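Local structure of short-chain dehydrogenase/reductase SDR (Paraburkholderia phymatum, 5VA8) at residues L93-G98 with E126-T131. The protein binds NADP in a Rossmann fold and, as a short-chain dehydrogenase/reductase, probably catalyses an NADP(H)-dependent oxidation or reduction. Numbering follows the deposited sequence.
Sequences LVNNAG and ELIRAT. With NAP (NADP nicotinamide-adenine-dinucleotide phosphate), chain E.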
loop_
_atom_site.group_PDB
_atom_site.type_symbol
_atom_site.label_atom_id
_atom_site.label_comp_id
_atom_site.label_asym_id
_atom_site.label_seq_id
_atom_site.Cartn_x
_atom_site.Cartn_y
_atom_site.Cartn_z
ATOM N N LEU A 93 -4.386 -18.788 18.194
ATOM C CA LEU A 93 -4.450 -19.659 17.025
ATOM C C LEU A 93 -3.381 -19.207 16.052
ATOM O O LEU A 93 -3.380 -18.045 15.647
ATOM C CB LEU A 93 -5.827 -19.587 16.361
ATOM C CG LEU A 93 -5.937 -20.209 14.971
ATOM C CD1 LEU A 93 -5.728 -21.718 15.035
ATOM C CD2 LEU A 93 -7.313 -19.869 14.384
ATOM N N VAL A 94 -2.468 -20.111 15.688
ATOM C CA VAL A 94 -1.458 -19.838 14.664
ATOM C C VAL A 94 -1.848 -20.663 13.449
ATOM O O VAL A 94 -1.767 -21.900 13.470
ATOM C CB VAL A 94 -0.034 -20.160 15.138
ATOM C CG1 VAL A 94 0.988 -19.820 14.031
ATOM C CG2 VAL A 94 0.303 -19.376 16.405
ATOM N N ASN A 95 -2.312 -19.978 12.409
ATOM C CA ASN A 95 -2.750 -20.613 11.174
ATOM C C ASN A 95 -1.561 -20.833 10.250
ATOM O O ASN A 95 -0.708 -19.956 10.087
ATOM C CB ASN A 95 -3.797 -19.749 10.471
ATOM C CG ASN A 95 -5.222 -20.053 10.917
ATOM O OD1 ASN A 95 -5.598 -21.212 11.102
ATOM N ND2 ASN A 95 -6.022 -19.005 11.087
ATOM N N ASN A 96 -1.525 -22.007 9.622
ATOM C CA ASN A 96 -0.388 -22.434 8.821
ATOM C C ASN A 96 -0.760 -23.759 8.171
ATOM O O ASN A 96 -1.563 -24.523 8.711
ATOM C CB ASN A 96 0.866 -22.590 9.701
ATOM C CG ASN A 96 2.129 -22.825 8.906
ATOM O OD1 ASN A 96 2.303 -22.269 7.819
ATOM N ND2 ASN A 96 3.038 -23.623 9.462
ATOM N N ALA A 97 -0.167 -24.012 7.011
ATOM C CA ALA A 97 -0.316 -25.254 6.257
ATOM C C ALA A 97 0.717 -25.219 5.150
ATOM O O ALA A 97 1.264 -24.158 4.831
ATOM C CB ALA A 97 -1.727 -25.426 5.666
ATOM N N GLY A 98 0.983 -26.382 4.560
ATOM C CA GLY A 98 1.917 -26.420 3.449
ATOM C C GLY A 98 1.429 -25.565 2.297
ATOM O O GLY A 98 0.230 -25.474 2.032
ATOM N N GLU A 126 -11.783 -21.126 8.246
ATOM C CA GLU A 126 -12.645 -22.028 8.996
ATOM C C GLU A 126 -12.150 -22.232 10.426
ATOM O O GLU A 126 -12.971 -22.418 11.335
ATOM C CB GLU A 126 -12.772 -23.355 8.252
ATOM C CG GLU A 126 -13.633 -23.237 6.991
ATOM C CD GLU A 126 -15.092 -22.920 7.296
ATOM O OE1 GLU A 126 -15.896 -23.875 7.399
ATOM O OE2 GLU A 126 -15.438 -21.724 7.441
ATOM N N LEU A 127 -10.833 -22.206 10.654
ATOM C CA LEU A 127 -10.357 -22.334 12.030
ATOM C C LEU A 127 -10.664 -21.083 12.833
ATOM O O LEU A 127 -10.963 -21.177 14.030
ATOM C CB LEU A 127 -8.859 -22.642 12.060
ATOM C CG LEU A 127 -8.550 -24.107 11.715
ATOM C CD1 LEU A 127 -7.062 -24.328 11.422
ATOM C CD2 LEU A 127 -9.017 -25.014 12.849
ATOM N N ILE A 128 -10.601 -19.904 12.203
ATOM C CA ILE A 128 -11.070 -18.698 12.883
ATOM C C ILE A 128 -12.546 -18.833 13.227
ATOM O O ILE A 128 -12.959 -18.579 14.361
ATOM C CB ILE A 128 -10.798 -17.446 12.035
ATOM C CG1 ILE A 128 -9.287 -17.216 11.962
ATOM C CG2 ILE A 128 -11.520 -16.240 12.632
ATOM C CD1 ILE A 128 -8.854 -16.178 10.958
ATOM N N ARG A 129 -13.362 -19.260 12.260
ATOM C CA ARG A 129 -14.795 -19.366 12.532
ATOM C C ARG A 129 -15.065 -20.318 13.691
ATOM O O ARG A 129 -15.965 -20.074 14.512
ATOM C CB ARG A 129 -15.539 -19.814 11.272
ATOM C CG ARG A 129 -17.046 -19.742 11.426
ATOM C CD ARG A 129 -17.778 -19.990 10.120
ATOM N NE ARG A 129 -17.600 -21.350 9.619
ATOM C CZ ARG A 129 -18.263 -22.411 10.074
ATOM N NH1 ARG A 129 -19.145 -22.283 11.061
ATOM N NH2 ARG A 129 -18.045 -23.608 9.538
ATOM N N ALA A 130 -14.275 -21.390 13.801
ATOM C CA ALA A 130 -14.512 -22.382 14.844
ATOM C C ALA A 130 -13.996 -21.966 16.219
ATOM O O ALA A 130 -14.401 -22.576 17.219
ATOM C CB ALA A 130 -13.866 -23.708 14.450
ATOM N N THR A 131 -13.124 -20.949 16.304
ATOM C CA THR A 131 -12.515 -20.577 17.574
ATOM C C THR A 131 -12.853 -19.167 18.028
ATOM O O THR A 131 -12.577 -18.830 19.188
ATOM C CB THR A 131 -10.988 -20.718 17.497
ATOM O OG1 THR A 131 -10.475 -19.885 16.446
ATOM C CG2 THR A 131 -10.614 -22.180 17.224
HETATM P PA NAP E . 8.395 -26.742 6.471
HETATM O O1A NAP E . 9.700 -26.519 7.120
HETATM O O2A NAP E . 8.367 -27.790 5.378
HETATM O O5B NAP E . 7.362 -27.121 7.637
HETATM C C5B NAP E . 5.997 -27.397 7.291
HETATM C C4B NAP E . 5.350 -28.013 8.501
HETATM O O4B NAP E . 3.923 -28.053 8.290
HETATM C C3B NAP E . 5.758 -29.456 8.793
HETATM O O3B NAP E . 5.673 -29.697 10.191
HETATM C C2B NAP E . 4.688 -30.242 8.041
HETATM O O2B NAP E . 4.649 -31.596 8.546
HETATM C C1B NAP E . 3.462 -29.387 8.364
HETATM N N9A NAP E . 2.362 -29.515 7.413
HETATM C C8A NAP E . 2.400 -29.235 6.073
HETATM N N7A NAP E . 1.237 -29.332 5.473
HETATM C C5A NAP E . 0.374 -29.713 6.489
HETATM C C6A NAP E . -1.006 -29.998 6.504
HETATM N N6A NAP E . -1.790 -29.936 5.422
HETATM N N1A NAP E . -1.561 -30.365 7.681
HETATM C C2A NAP E . -0.779 -30.423 8.767
HETATM N N3A NAP E . 0.532 -30.177 8.873
HETATM C C4A NAP E . 1.052 -29.830 7.691
HETATM O O3 NAP E . 7.831 -25.386 5.837
HETATM P PN NAP E . 7.974 -23.847 6.256
HETATM O O1N NAP E . 7.898 -23.723 7.725
HETATM O O2N NAP E . 9.147 -23.296 5.545
HETATM O O5D NAP E . 6.651 -23.265 5.577
HETATM C C5D NAP E . 5.449 -23.043 6.343
HETATM C C4D NAP E . 4.530 -22.234 5.461
HETATM O O4D NAP E . 5.139 -20.945 5.211
HETATM C C3D NAP E . 4.238 -22.834 4.080
HETATM O O3D NAP E . 2.905 -22.530 3.670
HETATM C C2D NAP E . 5.236 -22.105 3.187
HETATM O O2D NAP E . 4.871 -22.054 1.812
HETATM C C1D NAP E . 5.171 -20.723 3.832
HETATM N N1N NAP E . 6.338 -19.858 3.528
HETATM C C2N NAP E . 7.587 -20.324 3.699
HETATM C C3N NAP E . 8.666 -19.496 3.474
HETATM C C7N NAP E . 10.102 -19.889 3.642
HETATM O O7N NAP E . 10.976 -19.260 3.015
HETATM N N7N NAP E . 10.376 -20.982 4.350
HETATM C C4N NAP E . 8.418 -18.164 3.146
HETATM C C5N NAP E . 7.118 -17.723 2.966
HETATM C C6N NAP E . 6.085 -18.593 3.146
HETATM P P2B NAP E . 3.951 -32.784 7.707
HETATM O O1X NAP E . 2.483 -32.514 7.733
HETATM O O2X NAP E . 4.525 -32.754 6.290
HETATM O O3X NAP E . 4.365 -34.059 8.470
#
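The NNAG motif of the short-chain dehydrogenases, Asn95 to Gly98, begins on the last residue of strand 92-95 and runs on into the loop that meets NADP; Leu93 and Asn95 of that strand rest on helix 110-138. Strand 93-95 and helix 126-131 run nearly antiparallel (167°), their axes coming within 9.8 Å. Leu93, its CG anti to the backbone N (chi1 167°), sends CD2 onto the helix, 3.9 Å from Leu127 CB and 4.1 Å from Ile128 CG1. A branched apolar residue suits this buried seam. Thr131 can also lie here because its OG1 donates to Leu127 O (2.8 Å), which pays for burying the hydroxyl beside the leucine methyl. Asn95 sets its amide against the same two residues: OD1 slides past Leu127, 3.5 Å from CD1, while ND2 crosses Ile128, 3.8 Å from CG1. ND2 is hydrogen-bonded to Asn145 OD1 on the adjoining strand, with a weak second bond to Pro124 O of the helix. Ala97 O accepts a 2.6 Å hydrogen bond from the nicotinamide-ribose hydroxyl O3D, and Gly98, lacking a side chain, leaves room for the adenine. Strands 17-20 and 141-146 flank strand 92-95 in the parallel sheet, and helix 77-86 packs against Leu127 and Thr131.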